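Local coordinates for protein probable TonB-dependent receptor (Pseudomonas aeruginosa, PDB 4K3F) that probably binds methionine in the periplasm as the solute-binding lipoprotein of an uptake system, and holds a selenomethionine in this crystal, at residues E83-S89 against D185-G191; G113-L118 against K132-P138; S4-T10 against R51-F57. All blocks are in the same frame, centred on the assembly; numbering follows the deposited sequence.

Interaction 1 (E83-S89 against D185-G191). With MSE (selenomethionine), chain B.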
loop_
_atom_site.group_PDB
_atom_site.type_symbol
_atom_site.label_atom_id
_atom_site.label_comp_id
_atom_site.label_asym_id
_atom_site.label_seq_id
_atom_site.Cartn_x
_atom_site.Cartn_y
_atom_site.Cartn_z
ATOM N N GLU A 83 4.801 3.857 -1.012
ATOM C CA GLU A 83 4.665 3.295 -2.373
ATOM C C GLU A 83 3.816 4.241 -3.189
ATOM O O GLU A 83 2.617 4.047 -3.291
ATOM C CB GLU A 83 3.930 1.944 -2.334
ATOM C CG GLU A 83 4.668 0.854 -1.629
ATOM C CD GLU A 83 3.855 -0.427 -1.427
ATOM O OE1 GLU A 83 2.791 -0.669 -2.088
ATOM O OE2 GLU A 83 4.287 -1.185 -0.578
ATOM N N PRO A 84 4.419 5.287 -3.769
ATOM C CA PRO A 84 3.581 6.242 -4.501
ATOM C C PRO A 84 2.692 5.563 -5.542
ATOM O O PRO A 84 3.165 4.778 -6.377
ATOM C CB PRO A 84 4.597 7.181 -5.124
ATOM C CG PRO A 84 5.709 7.170 -4.132
ATOM C CD PRO A 84 5.802 5.721 -3.670
ATOM N N LEU A 85 1.402 5.835 -5.459
ATOM C CA LEU A 85 0.414 5.146 -6.306
ATOM C C LEU A 85 0.410 5.754 -7.699
ATOM O O LEU A 85 0.338 6.992 -7.845
ATOM C CB LEU A 85 -0.956 5.284 -5.674
ATOM C CG LEU A 85 -1.969 4.393 -6.398
ATOM C CD1 LEU A 85 -2.644 3.496 -5.410
ATOM C CD2 LEU A 85 -2.898 5.309 -7.112
ATOM N N GLY A 86 0.453 4.881 -8.709
ATOM C CA GLY A 86 0.404 5.270 -10.082
ATOM C C GLY A 86 -0.887 4.919 -10.807
ATOM O O GLY A 86 -1.632 3.993 -10.421
ATOM N N ALA A 87 -1.102 5.640 -11.901
ATOM C CA ALA A 87 -2.154 5.379 -12.889
ATOM C C ALA A 87 -1.516 4.763 -14.130
ATOM O O ALA A 87 -0.540 5.303 -14.648
ATOM C CB ALA A 87 -2.874 6.680 -13.232
ATOM N N TYR A 88 -2.048 3.624 -14.575
ATOM C CA TYR A 88 -1.493 2.844 -15.651
ATOM C C TYR A 88 -2.518 2.672 -16.742
ATOM O O TYR A 88 -3.713 2.710 -16.503
ATOM C CB TYR A 88 -1.022 1.458 -15.157
ATOM C CG TYR A 88 -0.052 1.534 -14.012
ATOM C CD1 TYR A 88 -0.496 1.541 -12.699
ATOM C CD2 TYR A 88 1.309 1.614 -14.228
ATOM C CE1 TYR A 88 0.383 1.642 -11.642
ATOM C CE2 TYR A 88 2.185 1.713 -13.166
ATOM C CZ TYR A 88 1.726 1.736 -11.877
ATOM O OH TYR A 88 2.598 1.821 -10.805
ATOM N N SER A 89 -2.037 2.506 -17.968
ATOM C CA SER A 89 -2.923 2.240 -19.084
ATOM C C SER A 89 -2.226 1.334 -20.100
ATOM O O SER A 89 -1.078 1.547 -20.419
ATOM C CB SER A 89 -3.307 3.534 -19.794
ATOM O OG SER A 89 -4.112 3.259 -20.939
ATOM N N ASP A 185 6.190 3.706 -16.409
ATOM C CA ASP A 185 4.924 3.359 -17.061
ATOM C C ASP A 185 3.779 4.310 -16.618
ATOM O O ASP A 185 2.824 4.446 -17.355
ATOM C CB ASP A 185 4.486 1.903 -16.735
ATOM C CG ASP A 185 5.466 0.828 -17.233
ATOM O OD1 ASP A 185 6.275 1.140 -18.139
ATOM O OD2 ASP A 185 5.389 -0.349 -16.727
ATOM N N ALA A 186 3.849 4.933 -15.432
ATOM C CA ALA A 186 2.681 5.637 -14.874
ATOM C C ALA A 186 2.346 6.895 -15.682
ATOM O O ALA A 186 3.245 7.636 -16.076
ATOM C CB ALA A 186 2.884 5.997 -13.405
ATOM N N LEU A 187 1.055 7.112 -15.939
ATOM C CA LEU A 187 0.581 8.360 -16.561
ATOM C C LEU A 187 0.485 9.499 -15.583
ATOM O O LEU A 187 0.448 10.670 -15.990
ATOM C CB LEU A 187 -0.784 8.167 -17.240
ATOM C CG LEU A 187 -0.794 7.462 -18.593
ATOM C CD1 LEU A 187 -0.326 6.029 -18.423
ATOM C CD2 LEU A 187 -2.170 7.501 -19.260
ATOM N N ALA A 188 0.343 9.165 -14.305
ATOM C CA ALA A 188 0.315 10.109 -13.200
ATOM C C ALA A 188 0.751 9.319 -11.978
ATOM O O ALA A 188 0.572 8.116 -11.918
ATOM C CB ALA A 188 -1.089 10.645 -12.983
ATOM N N ILE A 189 1.293 10.010 -10.998
ATOM C CA ILE A 189 1.752 9.347 -9.806
ATOM C C ILE A 189 1.729 10.273 -8.619
ATOM O O ILE A 189 1.950 11.490 -8.767
ATOM C CB ILE A 189 3.184 8.815 -9.998
ATOM C CG1 ILE A 189 3.537 7.840 -8.885
ATOM C CG2 ILE A 189 4.189 9.960 -10.078
ATOM C CD1 ILE A 189 4.607 6.890 -9.292
ATOM N N GLU A 190 1.487 9.722 -7.434
ATOM C CA GLU A 190 1.572 10.509 -6.204
ATOM C C GLU A 190 2.991 11.033 -5.961
ATOM O O GLU A 190 3.978 10.431 -6.417
ATOM C CB GLU A 190 1.239 9.657 -5.006
ATOM C CG GLU A 190 -0.200 9.209 -4.949
ATOM C CD GLU A 190 -0.481 8.336 -3.769
ATOM O OE1 GLU A 190 0.434 7.555 -3.373
ATOM O OE2 GLU A 190 -1.632 8.407 -3.242
ATOM N N GLY A 191 3.096 12.093 -5.178
ATOM C CA GLY A 191 4.367 12.411 -4.489
ATOM C C GLY A 191 4.618 11.425 -3.345
ATOM O O GLY A 191 3.722 10.652 -2.958
HETATM N N MSE B 300 1.255 -1.409 -0.111
HETATM C CA MSE B 300 -0.082 -0.786 -0.335
HETATM C C MSE B 300 0.167 0.683 -0.658
HETATM O O MSE B 300 0.990 1.323 0.005
HETATM O OXT MSE B 300 -0.462 1.234 -1.568
HETATM C CB MSE B 300 -0.995 -0.928 0.894
HETATM C CG MSE B 300 -2.363 -0.329 0.672
HETATM SE SE MSE B 300 -3.410 -0.384 2.333
HETATM C CE MSE B 300 -3.662 -2.249 2.492
HETATM O O HOH W 1 0.853 2.702 -18.155
#
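Gly-86 and Ile-189 form a non-hydrogen-bonded pair of an antiparallel edge, their CA atoms 4.3 Å apart. On either side of this pair Leu-85 O accepts from Glu-190 N and Ala-87 N donates to Ala-188 O. The register then slips by one residue: Ala-87 O is taken by Leu-187 N at 2.7 Å, while Ala-188 N is buried without a partner. Residues 188-189 make only a short, weakly bonded strand. At the far end a water accepts from Ser-89 N and also meets Asp-185 O.

Gly-86 suits its place because its bare CA lies close to Ala-188 O, with the methyl of Ala-186 and the hydroxyl of Tyr-88 crowding the same side. Pro-84 CB rests on Ile-189 CG1 at 4.0 Å, and the edge of the Tyr-88 ring meets Asp-185 CB, CD2 being the atom in touch.

Glu-190 extends the bonding past the strand. Its CG stands anti to the carbonyl carbon (chi1 -67°) and the chain runs out straight, bringing OE1 to Leu-85 N at 2.9 Å. The N-H points almost directly at the oxygen (169°) but arrives from above the carboxylate plane, and OE1 also forms a salt bridge with Arg-115. Glu-83 points away from 185-191, and its OE1 accepts from the selenomethionine N at 2.6 Å, while OE2 is held by His-81.

The two glutamates thus do different work. Glu-83 probably offsets the charge of the ligand's ammonium, whereas Glu-190 adds a side-chain bond to the weak edge strand and would help fix the arginine that binds the ligand's carboxylate.

Interaction 2 (G113-L118 against K132-P138). With MSE (selenomethionine), chain B.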
loop_
_atom_site.group_PDB
_atom_site.type_symbol
_atom_site.label_atom_id
_atom_site.label_comp_id
_atom_site.label_asym_id
_atom_site.label_seq_id
_atom_site.Cartn_x
_atom_site.Cartn_y
_atom_site.Cartn_z
ATOM N N GLY A 113 -9.521 3.754 -2.474
ATOM C CA GLY A 113 -10.429 4.409 -3.423
ATOM C C GLY A 113 -10.295 5.931 -3.305
ATOM O O GLY A 113 -10.110 6.625 -4.298
ATOM N N GLY A 114 -10.335 6.457 -2.079
ATOM C CA GLY A 114 -10.237 7.892 -1.865
ATOM C C GLY A 114 -8.918 8.440 -2.346
ATOM O O GLY A 114 -8.856 9.471 -2.972
ATOM N N ARG A 115 -7.849 7.714 -2.007
ATOM C CA ARG A 115 -6.506 8.014 -2.454
ATOM C C ARG A 115 -6.399 8.117 -3.998
ATOM O O ARG A 115 -5.789 9.042 -4.530
ATOM C CB ARG A 115 -5.615 6.918 -1.928
ATOM C CG ARG A 115 -4.237 6.858 -2.473
ATOM C CD ARG A 115 -3.558 5.625 -1.907
ATOM N NE ARG A 115 -2.149 5.779 -2.053
ATOM C CZ ARG A 115 -1.249 4.881 -1.678
ATOM N NH1 ARG A 115 -1.641 3.708 -1.178
ATOM N NH2 ARG A 115 0.017 5.151 -1.852
ATOM N N ALA A 116 -7.004 7.149 -4.688
ATOM C CA ALA A 116 -7.035 7.139 -6.137
ATOM C C ALA A 116 -7.761 8.353 -6.677
ATOM O O ALA A 116 -7.266 9.003 -7.603
ATOM C CB ALA A 116 -7.695 5.859 -6.638
ATOM N N LEU A 117 -8.928 8.691 -6.072
ATOM C CA LEU A 117 -9.672 9.867 -6.529
ATOM C C LEU A 117 -8.836 11.144 -6.321
ATOM O O LEU A 117 -8.868 12.066 -7.148
ATOM C CB LEU A 117 -11.001 9.979 -5.803
ATOM C CG LEU A 117 -12.027 8.919 -6.194
ATOM C CD1 LEU A 117 -13.219 8.948 -5.239
ATOM C CD2 LEU A 117 -12.496 9.151 -7.625
ATOM N N LEU A 118 -8.111 11.209 -5.209
ATOM C CA LEU A 118 -7.241 12.367 -4.961
ATOM C C LEU A 118 -6.119 12.501 -5.992
ATOM O O LEU A 118 -5.775 13.618 -6.381
ATOM C CB LEU A 118 -6.659 12.323 -3.542
ATOM C CG LEU A 118 -7.685 12.606 -2.437
ATOM C CD1 LEU A 118 -7.032 12.438 -1.076
ATOM C CD2 LEU A 118 -8.272 13.990 -2.531
ATOM N N LYS A 132 -13.101 18.066 0.636
ATOM C CA LYS A 132 -12.924 16.616 0.586
ATOM C C LYS A 132 -11.909 16.115 1.620
ATOM O O LYS A 132 -10.977 16.816 1.977
ATOM C CB LYS A 132 -12.587 16.124 -0.812
ATOM C CG LYS A 132 -11.112 16.138 -1.148
ATOM C CD LYS A 132 -10.621 17.502 -1.532
ATOM C CE LYS A 132 -9.230 17.440 -2.128
ATOM N NZ LYS A 132 -8.754 18.785 -2.527
ATOM N N SER A 133 -12.096 14.862 2.042
ATOM C CA SER A 133 -11.155 14.169 2.904
ATOM C C SER A 133 -10.457 13.098 2.099
ATOM O O SER A 133 -10.780 12.902 0.926
ATOM C CB SER A 133 -11.901 13.522 4.084
ATOM O OG SER A 133 -12.571 12.364 3.645
ATOM N N ILE A 134 -9.530 12.360 2.724
ATOM C CA ILE A 134 -8.850 11.270 2.037
ATOM C C ILE A 134 -9.717 9.979 1.896
ATOM O O ILE A 134 -9.286 9.032 1.267
ATOM C CB ILE A 134 -7.446 10.986 2.599
ATOM C CG1 ILE A 134 -7.540 10.374 3.997
ATOM C CG2 ILE A 134 -6.589 12.263 2.551
ATOM C CD1 ILE A 134 -6.239 9.782 4.488
ATOM N N THR A 135 -10.956 10.012 2.397
ATOM C CA THR A 135 -11.911 8.954 2.082
ATOM C C THR A 135 -13.015 9.488 1.146
ATOM O O THR A 135 -14.171 9.060 1.228
ATOM C CB THR A 135 -12.498 8.290 3.330
ATOM O OG1 THR A 135 -12.814 9.289 4.303
ATOM C CG2 THR A 135 -11.475 7.367 3.965
ATOM N N ALA A 136 -12.656 10.419 0.263
ATOM C CA ALA A 136 -13.566 10.853 -0.769
ATOM C C ALA A 136 -14.109 9.686 -1.564
ATOM O O ALA A 136 -13.441 8.654 -1.712
ATOM C CB ALA A 136 -12.889 11.853 -1.693
ATOM N N THR A 137 -15.329 9.863 -2.077
ATOM C CA THR A 137 -15.969 8.898 -2.961
ATOM C C THR A 137 -16.352 9.574 -4.273
ATOM O O THR A 137 -16.306 10.796 -4.366
ATOM C CB THR A 137 -17.253 8.336 -2.326
ATOM O OG1 THR A 137 -18.254 9.359 -2.260
ATOM C CG2 THR A 137 -16.952 7.785 -0.928
ATOM N N PRO A 138 -16.746 8.784 -5.284
ATOM C CA PRO A 138 -17.191 9.392 -6.550
ATOM C C PRO A 138 -18.313 10.400 -6.441
ATOM O O PRO A 138 -18.414 11.287 -7.307
ATOM C CB PRO A 138 -17.604 8.179 -7.375
ATOM C CG PRO A 138 -16.680 7.103 -6.907
ATOM C CD PRO A 138 -16.646 7.323 -5.422
HETATM N N MSE B 300 1.255 -1.409 -0.111
HETATM C CA MSE B 300 -0.082 -0.786 -0.335
HETATM C C MSE B 300 0.167 0.683 -0.658
HETATM O O MSE B 300 0.990 1.323 0.005
HETATM O OXT MSE B 300 -0.462 1.234 -1.568
HETATM C CB MSE B 300 -0.995 -0.928 0.894
HETATM C CG MSE B 300 -2.363 -0.329 0.672
HETATM SE SE MSE B 300 -3.410 -0.384 2.333
HETATM C CE MSE B 300 -3.662 -2.249 2.492
#
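Arg-115, whose backbone N passes Ile-134 O at the contact, carries the flat group here. The edge of its guanidinium faces the bound selenomethionine: NH1 donates to OXT at 2.8 Å, a somewhat bent bond (133°), with the ligand's carboxylate carbon in the guanidinium plane. Tyr-196 makes a cation-pi contact with the same group, and NH2 forms a salt bridge to Glu-190. CG anti to the backbone N (chi1 168°) and an extended chain carry the charge off the helix and away from 132-138.

At Gly-114 the helix backbone itself meets the loop. This residue has only hydrogens on its CA, which nestles between Ile-134 O at 3.5 Å and Ala-136 O at 3.3 Å, both weak CA-H...O contacts. With no side chain to accommodate, glycine lets the two backbones lie this near. One helical turn on, Leu-117 reaches past them: its CD1 packs on Thr-137 C at 3.3 Å and touches Pro-138 CD, a rigid apolar ring. Leu-118, modelled in two conformers, divides its methyls in the one described, CD1 to Ile-134 CG2 (3.7 Å) and CD2 to the aliphatic part of Lys-132, at CE (3.6 Å).

The loop keeps its own shape. A type I beta turn runs from Ser-133 to Ala-136, and Ser-133 OG accepts from Thr-135 N at 3.1 Å, making an ST turn on top of it. Serine suits that place because its short hydroxyl reaches the amide two residues ahead.

The whole is a loop laid across helix 110-122 at a glycine. Arg-115 of that helix lines the ligand pocket and holds the bound selenomethionine's carboxylate, consistent with an amino-acid-binding periplasmic protein.

Interaction 3 (S4-T10 against R51-F57). With MSE (selenomethionine), chain B.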
loop_
_atom_site.group_PDB
_atom_site.type_symbol
_atom_site.label_atom_id
_atom_site.label_comp_id
_atom_site.label_asym_id
_atom_site.label_seq_id
_atom_site.Cartn_x
_atom_site.Cartn_y
_atom_site.Cartn_z
ATOM N N SER A 4 10.614 -16.005 19.175
ATOM C CA SER A 4 9.820 -16.165 17.959
ATOM C C SER A 4 9.037 -14.905 17.626
ATOM O O SER A 4 8.402 -14.322 18.504
ATOM C CB SER A 4 8.809 -17.290 18.166
ATOM O OG SER A 4 8.013 -17.485 17.015
ATOM N N LEU A 5 8.980 -14.547 16.347
ATOM C CA LEU A 5 8.194 -13.364 15.914
ATOM C C LEU A 5 7.607 -13.675 14.568
ATOM O O LEU A 5 8.322 -13.804 13.598
ATOM C CB LEU A 5 9.052 -12.092 15.883
ATOM C CG LEU A 5 8.357 -10.807 15.493
ATOM C CD1 LEU A 5 7.259 -10.484 16.485
ATOM C CD2 LEU A 5 9.397 -9.690 15.454
ATOM N N THR A 6 6.292 -13.848 14.501
ATOM C CA THR A 6 5.670 -14.247 13.250
ATOM C C THR A 6 4.994 -13.020 12.607
ATOM O O THR A 6 4.288 -12.297 13.278
ATOM C CB THR A 6 4.633 -15.370 13.478
ATOM O OG1 THR A 6 3.705 -14.960 14.481
ATOM C CG2 THR A 6 5.330 -16.656 13.903
ATOM N N VAL A 7 5.224 -12.808 11.307
ATOM C CA VAL A 7 4.796 -11.585 10.594
ATOM C C VAL A 7 4.152 -11.936 9.255
ATOM O O VAL A 7 4.780 -12.604 8.410
ATOM C CB VAL A 7 5.974 -10.619 10.340
ATOM C CG1 VAL A 7 5.483 -9.318 9.760
ATOM C CG2 VAL A 7 6.697 -10.319 11.633
ATOM N N ALA A 8 2.891 -11.528 9.089
ATOM C CA ALA A 8 2.226 -11.670 7.786
ATOM C C ALA A 8 2.589 -10.494 6.885
ATOM O O ALA A 8 2.590 -9.339 7.328
ATOM C CB ALA A 8 0.729 -11.669 7.986
ATOM N N ALA A 9 2.820 -10.761 5.607
ATOM C CA ALA A 9 3.233 -9.713 4.674
ATOM C C ALA A 9 2.788 -9.996 3.265
ATOM O O ALA A 9 2.698 -11.165 2.887
ATOM C CB ALA A 9 4.733 -9.596 4.676
ATOM N N THR A 10 2.533 -8.947 2.490
ATOM C CA THR A 10 2.321 -9.106 1.044
ATOM C C THR A 10 3.706 -9.372 0.414
ATOM O O THR A 10 4.775 -9.084 0.981
ATOM C CB THR A 10 1.634 -7.868 0.392
ATOM O OG1 THR A 10 2.171 -6.674 0.997
ATOM C CG2 THR A 10 0.131 -7.904 0.671
ATOM N N ARG A 51 -3.189 -15.508 15.721
ATOM C CA ARG A 51 -2.558 -16.573 14.988
ATOM C C ARG A 51 -1.132 -16.201 14.662
ATOM O O ARG A 51 -0.259 -17.079 14.552
ATOM C CB ARG A 51 -3.321 -16.922 13.723
ATOM C CG ARG A 51 -4.727 -17.396 14.032
ATOM C CD ARG A 51 -5.566 -17.746 12.817
ATOM N NE ARG A 51 -6.979 -17.923 13.203
ATOM C CZ ARG A 51 -7.508 -19.053 13.708
ATOM N NH1 ARG A 51 -6.792 -20.144 13.867
ATOM N NH2 ARG A 51 -8.772 -19.087 14.091
ATOM N N LEU A 52 -0.909 -14.908 14.396
ATOM C CA LEU A 52 0.428 -14.399 14.056
ATOM C C LEU A 52 0.622 -13.155 14.923
ATOM O O LEU A 52 -0.366 -12.537 15.361
ATOM C CB LEU A 52 0.499 -14.011 12.583
ATOM C CG LEU A 52 0.228 -15.132 11.602
ATOM C CD1 LEU A 52 0.249 -14.620 10.169
ATOM C CD2 LEU A 52 1.255 -16.217 11.782
ATOM N N ASP A 53 1.874 -12.790 15.166
ATOM C CA ASP A 53 2.182 -11.703 16.073
ATOM C C ASP A 53 1.994 -10.264 15.479
ATOM O O ASP A 53 1.624 -9.344 16.193
ATOM C CB ASP A 53 3.609 -11.789 16.523
ATOM C CG ASP A 53 3.937 -13.051 17.353
ATOM O OD1 ASP A 53 3.138 -13.475 18.221
ATOM O OD2 ASP A 53 5.026 -13.597 17.116
ATOM N N ALA A 54 2.227 -10.114 14.201
ATOM C CA ALA A 54 2.278 -8.818 13.540
ATOM C C ALA A 54 2.073 -8.960 12.039
ATOM O O ALA A 54 2.023 -10.064 11.496
ATOM C CB ALA A 54 3.639 -8.184 13.799
ATOM N N ASN A 55 1.892 -7.839 11.369
ATOM C CA ASN A 55 1.844 -7.825 9.922
ATOM C C ASN A 55 2.520 -6.581 9.345
ATOM O O ASN A 55 2.748 -5.576 10.036
ATOM C CB ASN A 55 0.414 -8.049 9.362
ATOM C CG ASN A 55 -0.557 -6.926 9.701
ATOM O OD1 ASN A 55 -0.298 -5.745 9.440
ATOM N ND2 ASN A 55 -1.686 -7.286 10.224
ATOM N N PHE A 56 2.766 -6.654 8.048
ATOM C CA PHE A 56 3.464 -5.588 7.316
ATOM C C PHE A 56 2.960 -5.590 5.895
ATOM O O PHE A 56 3.407 -6.362 5.072
ATOM C CB PHE A 56 4.977 -5.783 7.424
ATOM C CG PHE A 56 5.791 -4.743 6.694
ATOM C CD1 PHE A 56 5.473 -3.397 6.769
ATOM C CD2 PHE A 56 6.898 -5.103 5.962
ATOM C CE1 PHE A 56 6.247 -2.440 6.091
ATOM C CE2 PHE A 56 7.671 -4.143 5.295
ATOM C CZ PHE A 56 7.356 -2.823 5.369
ATOM N N PHE A 57 2.000 -4.696 5.640
ATOM C CA PHE A 57 1.291 -4.657 4.336
ATOM C C PHE A 57 0.457 -3.420 4.091
ATOM O O PHE A 57 0.080 -3.214 2.979
ATOM C CB PHE A 57 0.390 -5.877 4.081
ATOM C CG PHE A 57 -0.970 -5.783 4.736
ATOM C CD1 PHE A 57 -1.119 -5.999 6.079
ATOM C CD2 PHE A 57 -2.083 -5.436 3.987
ATOM C CE1 PHE A 57 -2.395 -5.913 6.692
ATOM C CE2 PHE A 57 -3.325 -5.350 4.579
ATOM C CZ PHE A 57 -3.475 -5.579 5.923
HETATM N N MSE B 300 1.255 -1.409 -0.111
HETATM C CA MSE B 300 -0.082 -0.786 -0.335
HETATM C C MSE B 300 0.167 0.683 -0.658
HETATM O O MSE B 300 0.990 1.323 0.005
HETATM O OXT MSE B 300 -0.462 1.234 -1.568
HETATM C CB MSE B 300 -0.995 -0.928 0.894
HETATM C CG MSE B 300 -2.363 -0.329 0.672
HETATM SE SE MSE B 300 -3.410 -0.384 2.333
HETATM C CE MSE B 300 -3.662 -2.249 2.492
HETATM O O HOH W 2 5.530 -16.119 17.751
HETATM O O HOH W 3 2.713 -16.764 16.091
HETATM O O HOH W 4 0.679 -4.189 0.502
#
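Thr-6 and Asp-53 exchange bonds at the start of a parallel strand pair. Thr-6 N donates to Asp-53 OD2 at 2.9 Å, a nearly straight bond (166°) on the anti side and somewhat out of the carboxylate plane. In return Asp-53 N donates to Thr-6 OG1, also 2.9 Å; chi1 of 53° places that hydroxyl between the backbone N and the carbonyl carbon, turned toward 51-57. The proton of Asp-53 N is shared, chiefly with OG1 and weakly with Thr-6 O, which takes a second weak bond from Ala-54 N. Asp-53 OD2 further accepts from a water at 2.6 Å that also meets Ser-4 OG, whose other partner is Lys-33. A second water sits at Thr-6 OG1.

Further along, the alternation is that of parallel strands: Ala-8 N reaches Ala-54 O at 2.9 Å, and Ala-8 O receives Phe-56 N at 2.8 Å, nearly along the C=O axis. Small Ala-8 suits the spot, as its methyl lies against Leu-52 CD1 (3.7 Å) and Asn-55 CB. Asn-55 sends its amide to Asn-44 instead. Buried Thr-10 N and Phe-56 O find no hydrogen-bond partner in the model; Ala-9 offers Phe-56 O a CA-H contact. Beyond them a water donates to Phe-57 O at 2.7 Å, meets Thr-10 OG1, and accepts from the selenomethionine N at 2.9 Å, linking Thr-10 and Phe-57, a residue of the ligand pocket, to the ligand.

The two strands make an angle of 36°. Strand 3-9 lies between 30-36 and 54-59; helices 11-26 and 210-218 cover the face carrying Val-7 and Ala-54, while helix 42-48 meets Asn-55 on the other.

Overall arrangement
Each of the three contacts reaches the same selenomethionine, but they belong to two lobes. Interaction 3 is largely buried in the six-stranded sheet, where parallel strand bonding is extended by a Thr-Asp exchange. Interactions 1 and 2 are only partly buried: the first lies at the weakly bonded edge strand of the five-stranded sheet, and the second packs a loop on a helix beside that sheet by apolar and CA-H contacts. These two touch: Glu-190 of 185-191 forms a salt bridge with Arg-115 of 113-118, which lies in the chain between the segments of interaction 1. Interaction 3 lies on the opposite side of the chain's centre, about 28 Å from interaction 1 between centres, and meets the others through the ligand.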